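Local coordinates for MGS-M5 (Unidentified, PDB 4Q3N), which probably catalyses the NAD-dependent interconversion of L-lactate and pyruvate, as a member of the lactate/malate dehydrogenase family, at residues A[90-101]-A[306-314]; A[124-132]-A[266-274]. All blocks are in the same frame, centred on the assembly; numbering follows the deposited sequence. Where two conformers were deposited one is given.

How the contacts relate
Both contacts join the NAD-binding domain to the C-terminal domain. Contact 2 sets helix 123-134 against the start of strand 270-278. Contact 1 sets helix 89-109 against the C-terminal end of the chain, further from the chain's centre. Their centres are about 12 Å apart, and along the chain contact 2 lies inside the loop closed by contact 1. R306 ties them together: its NH1 lies 2.8 Å from Q268 O, a probable hydrogen bond. The Y314 hydroxyl also touches helix 123-134, its OH 3.5 Å from V129 CG1. Triethylene glycol, probably from the crystallisation liquor, is bound about 5 Å from the side chain of Y314 and about 4 Å from that of K132.

Contact 1: residues A[90-101]-A[306-314]; sequences IHLLKRNAEIIK and RKNLDDMSY
The Schellman motif that ends helix 292-311 lays M312 across L93 and A97 of helix 89-109. M312 SD sits 3.7 Å from L93 CG, and the two side chains cross at about a right angle. The M312 side chain then bends at chi3 (69°). This turns CE onto A97, where CE and CB are only 3.4 Å apart, a tight fit. With an alanine at M312, L93 CG and A97 CB would probably lose the sulfur and methyl that cover them, leaving a gap between helix 89-109 and the chain end.

The motif closes with Y314 N bonding L309 O and S313 N bonding D310 O. S313 takes the positive phi (45°). Y314 follows this turn, and its ring lies near A97 of helix 89-109, a helix of the Rossmann domain. The terminal carboxylate joins D310 in a salt-bridge network around R306, whose NH2 lies 2.9 Å from D310 OD1.

At the far end of the contact, water 1 donates to E98 OE2 (2.8 Å) and to Y314 OH (2.9 Å). Y314 OH also bonds E133 of helix 123-134. At the other end, I90 CD1 rests 3.8 Å from D311 CB. K94 brings its CE to 3.6 Å from D311 O.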
loop_
_atom_site.group_PDB
_atom_site.type_symbol
_atom_site.label_atom_id
_atom_site.label_comp_id
_atom_site.label_asym_id
_atom_site.label_seq_id
_atom_site.Cartn_x
_atom_site.Cartn_y
_atom_site.Cartn_z
ATOM N N ILE A 90 20.591 -15.727 36.448
ATOM C CA ILE A 90 21.110 -16.904 35.746
ATOM C C ILE A 90 20.079 -18.041 35.755
ATOM O O ILE A 90 19.893 -18.735 34.750
ATOM C CB ILE A 90 22.444 -17.387 36.308
ATOM C CG1 ILE A 90 22.898 -18.650 35.570
ATOM C CG2 ILE A 90 22.373 -17.611 37.833
ATOM C CD1 ILE A 90 23.142 -18.435 34.077
ATOM N N HIS A 91 19.365 -18.190 36.860
ATOM C CA HIS A 91 18.302 -19.179 36.912
ATOM C C HIS A 91 17.267 -18.926 35.826
ATOM O O HIS A 91 16.918 -19.824 35.060
ATOM C CB HIS A 91 17.629 -19.190 38.292
ATOM C CG HIS A 91 16.703 -20.344 38.481
ATOM N ND1 HIS A 91 15.417 -20.355 37.983
ATOM C CD2 HIS A 91 16.894 -21.552 39.064
ATOM C CE1 HIS A 91 14.847 -21.509 38.270
ATOM N NE2 HIS A 91 15.718 -22.251 38.932
ATOM N N LEU A 92 16.790 -17.690 35.741
ATOM C CA LEU A 92 15.771 -17.333 34.781
ATOM C C LEU A 92 16.258 -17.461 33.345
ATOM O O LEU A 92 15.514 -17.884 32.449
ATOM C CB LEU A 92 15.293 -15.905 35.012
ATOM C CG LEU A 92 14.475 -15.344 33.858
ATOM C CD1 LEU A 92 13.090 -16.004 33.752
ATOM C CD2 LEU A 92 14.371 -13.846 33.961
ATOM N N LEU A 93 17.496 -17.048 33.140
ATOM C CA LEU A 93 18.169 -17.183 31.857
ATOM C C LEU A 93 18.111 -18.626 31.420
ATOM O O LEU A 93 17.764 -18.929 30.291
ATOM C CB LEU A 93 19.614 -16.749 31.973
ATOM C CG LEU A 93 20.337 -16.185 30.775
ATOM C CD1 LEU A 93 19.535 -15.056 30.242
ATOM C CD2 LEU A 93 21.708 -15.696 31.253
ATOM N N LYS A 94 18.460 -19.519 32.341
ATOM C CA LYS A 94 18.372 -20.948 32.070
ATOM C C LYS A 94 16.948 -21.462 31.845
ATOM O O LYS A 94 16.757 -22.332 31.008
ATOM C CB LYS A 94 19.026 -21.743 33.201
ATOM C CG LYS A 94 20.534 -21.788 33.114
ATOM C CD LYS A 94 21.113 -22.226 34.476
ATOM C CE LYS A 94 22.561 -22.680 34.389
ATOM N NZ LYS A 94 22.688 -24.083 33.894
ATOM N N ARG A 95 15.962 -20.962 32.591
ATOM C CA ARG A 95 14.578 -21.356 32.334
ATOM C C ARG A 95 14.158 -20.915 30.917
ATOM O O ARG A 95 13.513 -21.682 30.212
ATOM C CB ARG A 95 13.611 -20.769 33.351
ATOM C CG ARG A 95 13.418 -21.559 34.584
ATOM C CD ARG A 95 12.701 -20.701 35.609
ATOM N NE ARG A 95 11.305 -20.486 35.258
ATOM C CZ ARG A 95 10.665 -19.331 35.353
ATOM N NH1 ARG A 95 11.287 -18.245 35.775
ATOM N NH2 ARG A 95 9.384 -19.274 35.031
ATOM N N ASN A 96 14.508 -19.698 30.505
ATOM C CA ASN A 96 14.199 -19.278 29.123
ATOM C C ASN A 96 14.949 -20.086 28.051
ATOM O O ASN A 96 14.388 -20.436 27.013
ATOM C CB ASN A 96 14.468 -17.776 28.931
ATOM C CG ASN A 96 13.355 -16.913 29.517
ATOM O OD1 ASN A 96 12.214 -16.944 29.046
ATOM N ND2 ASN A 96 13.675 -16.158 30.559
ATOM N N ALA A 97 16.215 -20.394 28.287
ATOM C CA ALA A 97 16.913 -21.269 27.354
ATOM C C ALA A 97 16.214 -22.632 27.186
ATOM O O ALA A 97 16.168 -23.171 26.086
ATOM C CB ALA A 97 18.319 -21.465 27.809
ATOM N N GLU A 98 15.680 -23.202 28.277
ATOM C CA GLU A 98 15.006 -24.493 28.175
ATOM C C GLU A 98 13.687 -24.369 27.415
ATOM O O GLU A 98 13.302 -25.277 26.666
ATOM C CB GLU A 98 14.768 -25.119 29.569
ATOM C CG GLU A 98 15.991 -25.832 30.076
ATOM C CD GLU A 98 16.335 -27.059 29.254
ATOM O OE1 GLU A 98 15.395 -27.735 28.791
ATOM O OE2 GLU A 98 17.543 -27.344 29.065
ATOM N N ILE A 99 13.018 -23.231 27.567
ATOM C CA ILE A 99 11.801 -23.021 26.801
ATOM C C ILE A 99 12.117 -22.967 25.293
ATOM O O ILE A 99 11.469 -23.636 24.494
ATOM C CB ILE A 99 11.080 -21.751 27.264
ATOM C CG1 ILE A 99 10.422 -22.031 28.631
ATOM C CG2 ILE A 99 10.020 -21.305 26.230
ATOM C CD1 ILE A 99 9.919 -20.766 29.241
ATOM N N ILE A 100 13.118 -22.173 24.924
ATOM C CA ILE A 100 13.528 -22.041 23.521
ATOM C C ILE A 100 13.933 -23.407 22.967
ATOM O O ILE A 100 13.531 -23.793 21.878
ATOM C CB ILE A 100 14.687 -21.032 23.397
ATOM C CG1 ILE A 100 14.204 -19.646 23.840
ATOM C CG2 ILE A 100 15.243 -20.977 22.011
ATOM C CD1 ILE A 100 13.095 -19.049 22.944
ATOM N N LYS A 101 14.728 -24.145 23.733
ATOM C CA LYS A 101 15.143 -25.464 23.310
ATOM C C LYS A 101 13.927 -26.310 22.996
ATOM O O LYS A 101 13.846 -26.920 21.966
ATOM C CB LYS A 101 15.980 -26.140 24.404
ATOM C CG LYS A 101 16.333 -27.573 24.088
ATOM C CD LYS A 101 17.263 -28.167 25.150
ATOM C CE LYS A 101 17.576 -29.609 24.837
ATOM N NZ LYS A 101 18.540 -30.136 25.868
ATOM N N ARG A 306 29.046 -13.733 25.635
ATOM C CA ARG A 306 29.775 -14.991 25.704
ATOM C C ARG A 306 29.801 -15.507 27.166
ATOM O O ARG A 306 29.708 -16.722 27.423
ATOM C CB ARG A 306 31.198 -14.835 25.146
ATOM C CG ARG A 306 31.898 -16.166 24.898
ATOM C CD ARG A 306 31.033 -17.040 23.969
ATOM N NE ARG A 306 30.529 -18.190 24.700
ATOM C CZ ARG A 306 30.018 -19.290 24.155
ATOM N NH1 ARG A 306 29.904 -19.406 22.827
ATOM N NH2 ARG A 306 29.643 -20.295 24.950
ATOM N N LYS A 307 29.908 -14.599 28.128
ATOM C CA LYS A 307 29.936 -15.044 29.542
ATOM C C LYS A 307 28.565 -15.625 29.943
ATOM O O LYS A 307 28.485 -16.647 30.654
ATOM C CB LYS A 307 30.315 -13.876 30.462
ATOM C CG LYS A 307 30.312 -14.201 31.980
ATOM C CD LYS A 307 31.316 -15.301 32.303
ATOM C CE LYS A 307 31.601 -15.360 33.799
ATOM N NZ LYS A 307 30.328 -15.407 34.590
ATOM N N ASN A 308 27.499 -14.941 29.512
ATOM C CA ASN A 308 26.139 -15.442 29.678
ATOM C C ASN A 308 26.023 -16.864 29.119
ATOM O O ASN A 308 25.594 -17.765 29.811
ATOM C CB ASN A 308 25.120 -14.534 28.975
ATOM C CG ASN A 308 24.881 -13.208 29.698
ATOM O OD1 ASN A 308 25.181 -13.051 30.880
ATOM N ND2 ASN A 308 24.350 -12.245 28.971
ATOM N N LEU A 309 26.440 -17.069 27.870
ATOM C CA LEU A 309 26.369 -18.388 27.230
ATOM C C LEU A 309 27.209 -19.429 27.961
ATOM O O LEU A 309 26.755 -20.551 28.141
ATOM C CB LEU A 309 26.790 -18.311 25.733
ATOM C CG LEU A 309 25.828 -17.592 24.781
ATOM C CD1 LEU A 309 26.441 -17.324 23.366
ATOM C CD2 LEU A 309 24.466 -18.304 24.645
ATOM N N ASP A 310 28.424 -19.078 28.371
ATOM C CA ASP A 310 29.242 -19.983 29.161
ATOM C C ASP A 310 28.509 -20.435 30.436
ATOM O O ASP A 310 28.503 -21.614 30.810
ATOM C CB ASP A 310 30.577 -19.310 29.558
ATOM C CG ASP A 310 31.544 -19.134 28.386
ATOM O OD1 ASP A 310 31.316 -19.733 27.309
ATOM O OD2 ASP A 310 32.551 -18.407 28.554
ATOM N N ASP A 311 27.922 -19.459 31.106
ATOM C CA ASP A 311 27.229 -19.694 32.347
ATOM C C ASP A 311 26.011 -20.569 32.135
ATOM O O ASP A 311 25.544 -21.190 33.076
ATOM C CB ASP A 311 26.823 -18.369 32.988
ATOM C CG ASP A 311 28.002 -17.645 33.606
ATOM O OD1 ASP A 311 29.075 -18.277 33.793
ATOM O OD2 ASP A 311 27.849 -16.447 33.920
ATOM N N MET A 312 25.495 -20.628 30.910
ATOM C CA MET A 312 24.353 -21.498 30.614
ATOM C C MET A 312 24.825 -22.851 30.078
ATOM O O MET A 312 24.026 -23.645 29.602
ATOM C CB MET A 312 23.419 -20.845 29.602
ATOM C CG MET A 312 22.837 -19.539 30.073
ATOM S SD MET A 312 22.356 -18.454 28.724
ATOM C CE MET A 312 20.957 -19.372 28.080
ATOM N N SER A 313 26.131 -23.074 30.178
ATOM C CA SER A 313 26.886 -24.169 29.542
ATOM C C SER A 313 26.503 -24.373 28.075
ATOM O O SER A 313 26.254 -25.485 27.632
ATOM C CB SER A 313 26.748 -25.484 30.326
ATOM O OG SER A 313 25.399 -25.800 30.586
ATOM N N TYR A 314 26.467 -23.270 27.335
ATOM C CA TYR A 314 26.434 -23.321 25.888
ATOM C C TYR A 314 27.826 -22.982 25.397
ATOM O O TYR A 314 27.998 -22.698 24.211
ATOM C CB TYR A 314 25.392 -22.362 25.308
ATOM C CG TYR A 314 24.047 -23.013 25.226
ATOM C CD1 TYR A 314 23.183 -22.987 26.312
ATOM C CD2 TYR A 314 23.665 -23.721 24.092
ATOM C CE1 TYR A 314 21.949 -23.608 26.265
ATOM C CE2 TYR A 314 22.419 -24.336 24.020
ATOM C CZ TYR A 314 21.564 -24.276 25.116
ATOM O OH TYR A 314 20.340 -24.890 25.088
ATOM O OXT TYR A 314 28.777 -23.005 26.208
HETATM O O HOH W 1 18.722 -25.426 27.402
#

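Contact 2: residues A[124-132]-A[266-274]; sequences DVLAYVAWK and EDQVYIGLP
Y270 O receives a 2.6 Å hydrogen bond from water 2. The same water donates a weak bond to D124 O, so it bridges the strand and the helix where their backbones come close. D124 CB also lies against Y270 O. The carboxylate of D124 looks beyond these two segments: OD1 bonds S256 OG and OD2 bonds H176 N, which would hold it in a fixed rotation.

The Y270 ring packs into the side of helix 123-134. Its CD2 meets A127 CB at 3.8 Å, and A127 O lies over one face, offset toward the rim. CD1 approaches Y128 CA at 3.6 Å. CE1 lies 3.6 Å from W131 CB. The W131 side chain leaves with CG opposite the backbone N (chi1 166°), which brings its five-membered ring obliquely up to the Y270 ring, planes at 48°. Y270 OH bonds V141 O, so the buried hydroxyl has a partner.

Nearer the surface, Q268 reaches across Y128. Its NE2 gives Y128 OH a weak, bent bond (3.1 Å, 127° at the hydrogen). The amide and the ring stand steeply to each other. NE2 also lies at the edge of the W131 ring, near its plane, 3.9 Å from CZ3. R306 adds a further weak bond to Y128 OH.

Helix 123-134 connects the parallel neighbours 115-118 and 141-143 in a beta-alpha-beta crossover of the Rossmann fold. Its packing on the antiparallel sheet of the C-terminal domain is an interdomain contact of the lactate/malate dehydrogenase fold.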
loop_
_atom_site.group_PDB
_atom_site.type_symbol
_atom_site.label_atom_id
_atom_site.label_comp_id
_atom_site.label_asym_id
_atom_site.label_seq_id
_atom_site.Cartn_x
_atom_site.Cartn_y
_atom_site.Cartn_z
ATOM N N ASP A 124 19.696 -11.978 22.094
ATOM C CA ASP A 124 20.971 -12.412 21.511
ATOM C C ASP A 124 21.339 -13.781 22.034
ATOM O O ASP A 124 21.752 -14.643 21.268
ATOM C CB ASP A 124 22.091 -11.401 21.796
ATOM C CG ASP A 124 21.747 -10.014 21.255
ATOM O OD1 ASP A 124 21.573 -9.888 20.022
ATOM O OD2 ASP A 124 21.585 -9.074 22.067
ATOM N N VAL A 125 21.161 -14.018 23.338
ATOM C CA VAL A 125 21.561 -15.318 23.869
ATOM C C VAL A 125 20.569 -16.373 23.377
ATOM O O VAL A 125 20.987 -17.452 22.972
ATOM C CB VAL A 125 21.678 -15.342 25.428
ATOM C CG1 VAL A 125 22.480 -14.134 25.954
ATOM C CG2 VAL A 125 20.334 -15.443 26.085
ATOM N N LEU A 126 19.282 -16.041 23.311
ATOM C CA LEU A 126 18.275 -17.029 22.946
ATOM C C LEU A 126 18.329 -17.366 21.457
ATOM O O LEU A 126 18.031 -18.499 21.067
ATOM C CB LEU A 126 16.870 -16.544 23.359
ATOM C CG LEU A 126 16.679 -16.499 24.891
ATOM C CD1 LEU A 126 15.269 -16.044 25.211
ATOM C CD2 LEU A 126 17.038 -17.852 25.611
ATOM N N ALA A 127 18.778 -16.418 20.643
ATOM C CA ALA A 127 19.023 -16.716 19.224
ATOM C C ALA A 127 20.161 -17.720 19.064
ATOM O O ALA A 127 20.100 -18.664 18.228
ATOM C CB ALA A 127 19.323 -15.400 18.427
ATOM N N TYR A 128 21.197 -17.568 19.864
ATOM C CA TYR A 128 22.293 -18.540 19.835
ATOM C C TYR A 128 21.759 -19.917 20.261
ATOM O O TYR A 128 22.104 -20.969 19.676
ATOM C CB TYR A 128 23.448 -18.084 20.763
ATOM C CG TYR A 128 24.697 -18.948 20.714
ATOM C CD1 TYR A 128 24.806 -20.087 21.494
ATOM C CD2 TYR A 128 25.767 -18.607 19.891
ATOM C CE1 TYR A 128 25.943 -20.891 21.448
ATOM C CE2 TYR A 128 26.905 -19.381 19.845
ATOM C CZ TYR A 128 26.985 -20.528 20.626
ATOM O OH TYR A 128 28.116 -21.298 20.580
ATOM N N VAL A 129 20.952 -19.915 21.320
ATOM C CA VAL A 129 20.400 -21.169 21.820
ATOM C C VAL A 129 19.560 -21.821 20.728
ATOM O O VAL A 129 19.713 -23.005 20.442
ATOM C CB VAL A 129 19.571 -20.964 23.090
ATOM C CG1 VAL A 129 18.759 -22.251 23.442
ATOM C CG2 VAL A 129 20.541 -20.599 24.259
ATOM N N ALA A 130 18.687 -21.039 20.107
ATOM C CA ALA A 130 17.831 -21.569 19.053
ATOM C C ALA A 130 18.697 -22.093 17.907
ATOM O O ALA A 130 18.420 -23.147 17.332
ATOM C CB ALA A 130 16.861 -20.491 18.556
ATOM N N TRP A 131 19.771 -21.377 17.603
ATOM C CA TRP A 131 20.643 -21.817 16.516
ATOM C C TRP A 131 21.220 -23.208 16.824
ATOM O O TRP A 131 21.093 -24.157 16.024
ATOM C CB TRP A 131 21.766 -20.792 16.253
ATOM C CG TRP A 131 22.862 -21.375 15.392
ATOM C CD1 TRP A 131 22.705 -21.990 14.170
ATOM C CD2 TRP A 131 24.267 -21.421 15.684
ATOM N NE1 TRP A 131 23.926 -22.410 13.694
ATOM C CE2 TRP A 131 24.897 -22.095 14.608
ATOM C CE3 TRP A 131 25.057 -20.963 16.747
ATOM C CZ2 TRP A 131 26.281 -22.334 14.575
ATOM C CZ3 TRP A 131 26.417 -21.190 16.710
ATOM C CH2 TRP A 131 27.025 -21.876 15.627
ATOM N N LYS A 132 21.822 -23.344 18.005
ATOM C CA LYS A 132 22.423 -24.605 18.411
ATOM C C LYS A 132 21.406 -25.733 18.493
ATOM O O LYS A 132 21.688 -26.836 18.095
ATOM C CB LYS A 132 23.132 -24.451 19.763
ATOM C CG LYS A 132 24.314 -23.513 19.703
ATOM C CD LYS A 132 25.249 -23.954 18.591
ATOM C CE LYS A 132 26.482 -24.622 19.132
ATOM N NZ LYS A 132 27.488 -23.599 19.506
ATOM N N GLU A 266 34.374 -11.668 19.920
ATOM C CA GLU A 266 34.060 -13.094 20.050
ATOM C C GLU A 266 33.365 -13.637 18.807
ATOM O O GLU A 266 32.398 -13.039 18.331
ATOM C CB GLU A 266 33.170 -13.331 21.283
ATOM C CG GLU A 266 33.246 -14.723 21.862
ATOM C CD GLU A 266 34.551 -14.968 22.641
ATOM O OE1 GLU A 266 34.691 -14.508 23.795
ATOM O OE2 GLU A 266 35.451 -15.606 22.077
ATOM N N ASP A 267 33.851 -14.759 18.291
ATOM C CA ASP A 267 33.255 -15.364 17.110
ATOM C C ASP A 267 31.955 -16.094 17.449
ATOM O O ASP A 267 30.983 -16.032 16.695
ATOM C CB ASP A 267 34.257 -16.327 16.472
ATOM C CG ASP A 267 35.374 -15.599 15.745
ATOM O OD1 ASP A 267 35.389 -14.350 15.747
ATOM O OD2 ASP A 267 36.237 -16.279 15.161
ATOM N N GLN A 268 31.937 -16.780 18.592
ATOM C CA GLN A 268 30.792 -17.629 18.915
ATOM C C GLN A 268 29.769 -16.927 19.825
ATOM O O GLN A 268 29.542 -17.327 20.979
ATOM C CB GLN A 268 31.293 -18.936 19.530
ATOM C CG GLN A 268 31.970 -19.822 18.488
ATOM C CD GLN A 268 30.945 -20.493 17.574
ATOM O OE1 GLN A 268 31.002 -20.354 16.355
ATOM N NE2 GLN A 268 30.009 -21.251 18.176
ATOM N N VAL A 269 29.182 -15.861 19.292
ATOM C CA VAL A 269 28.051 -15.169 19.882
ATOM C C VAL A 269 27.135 -14.686 18.807
ATOM O O VAL A 269 27.595 -14.351 17.699
ATOM C CB VAL A 269 28.432 -13.922 20.698
ATOM C CG1 VAL A 269 29.139 -14.298 21.977
ATOM C CG2 VAL A 269 29.298 -12.967 19.872
ATOM N N TYR A 270 25.839 -14.633 19.119
ATOM C CA TYR A 270 24.897 -13.904 18.303
ATOM C C TYR A 270 24.927 -12.522 18.874
ATOM O O TYR A 270 24.971 -12.361 20.117
ATOM C CB TYR A 270 23.499 -14.504 18.371
ATOM C CG TYR A 270 23.190 -15.443 17.211
ATOM C CD1 TYR A 270 23.769 -16.723 17.155
ATOM C CD2 TYR A 270 22.325 -15.053 16.177
ATOM C CE1 TYR A 270 23.480 -17.602 16.107
ATOM C CE2 TYR A 270 22.008 -15.941 15.123
ATOM C CZ TYR A 270 22.604 -17.196 15.093
ATOM O OH TYR A 270 22.325 -18.068 14.065
ATOM N N ILE A 271 24.942 -11.521 18.000
ATOM C CA ILE A 271 25.047 -10.137 18.457
ATOM C C ILE A 271 24.498 -9.193 17.377
ATOM O O ILE A 271 24.434 -9.569 16.214
ATOM C CB ILE A 271 26.540 -9.824 18.816
ATOM C CG1 ILE A 271 26.693 -8.520 19.600
ATOM C CG2 ILE A 271 27.416 -9.923 17.563
ATOM C CD1 ILE A 271 28.154 -8.359 20.140
ATOM N N GLY A 272 24.030 -8.014 17.777
ATOM C CA GLY A 272 23.347 -7.098 16.860
ATOM C C GLY A 272 24.349 -6.452 15.895
ATOM O O GLY A 272 25.246 -5.693 16.310
ATOM N N LEU A 273 24.238 -6.813 14.617
ATOM C CA LEU A 273 25.110 -6.296 13.556
ATOM C C LEU A 273 24.264 -6.072 12.309
ATOM O O LEU A 273 23.269 -6.760 12.104
ATOM C CB LEU A 273 26.265 -7.281 13.245
ATOM C CG LEU A 273 27.198 -7.579 14.438
ATOM C CD1 LEU A 273 28.091 -8.805 14.091
ATOM C CD2 LEU A 273 28.067 -6.326 14.831
ATOM N N PRO A 274 24.673 -5.122 11.452
ATOM C CA PRO A 274 23.924 -4.940 10.200
ATOM C C PRO A 274 24.119 -6.167 9.289
ATOM O O PRO A 274 25.226 -6.659 9.124
ATOM C CB PRO A 274 24.543 -3.676 9.592
ATOM C CG PRO A 274 25.953 -3.628 10.129
ATOM C CD PRO A 274 25.888 -4.286 11.526
HETATM O O HOH W 2 24.715 -14.446 21.729
#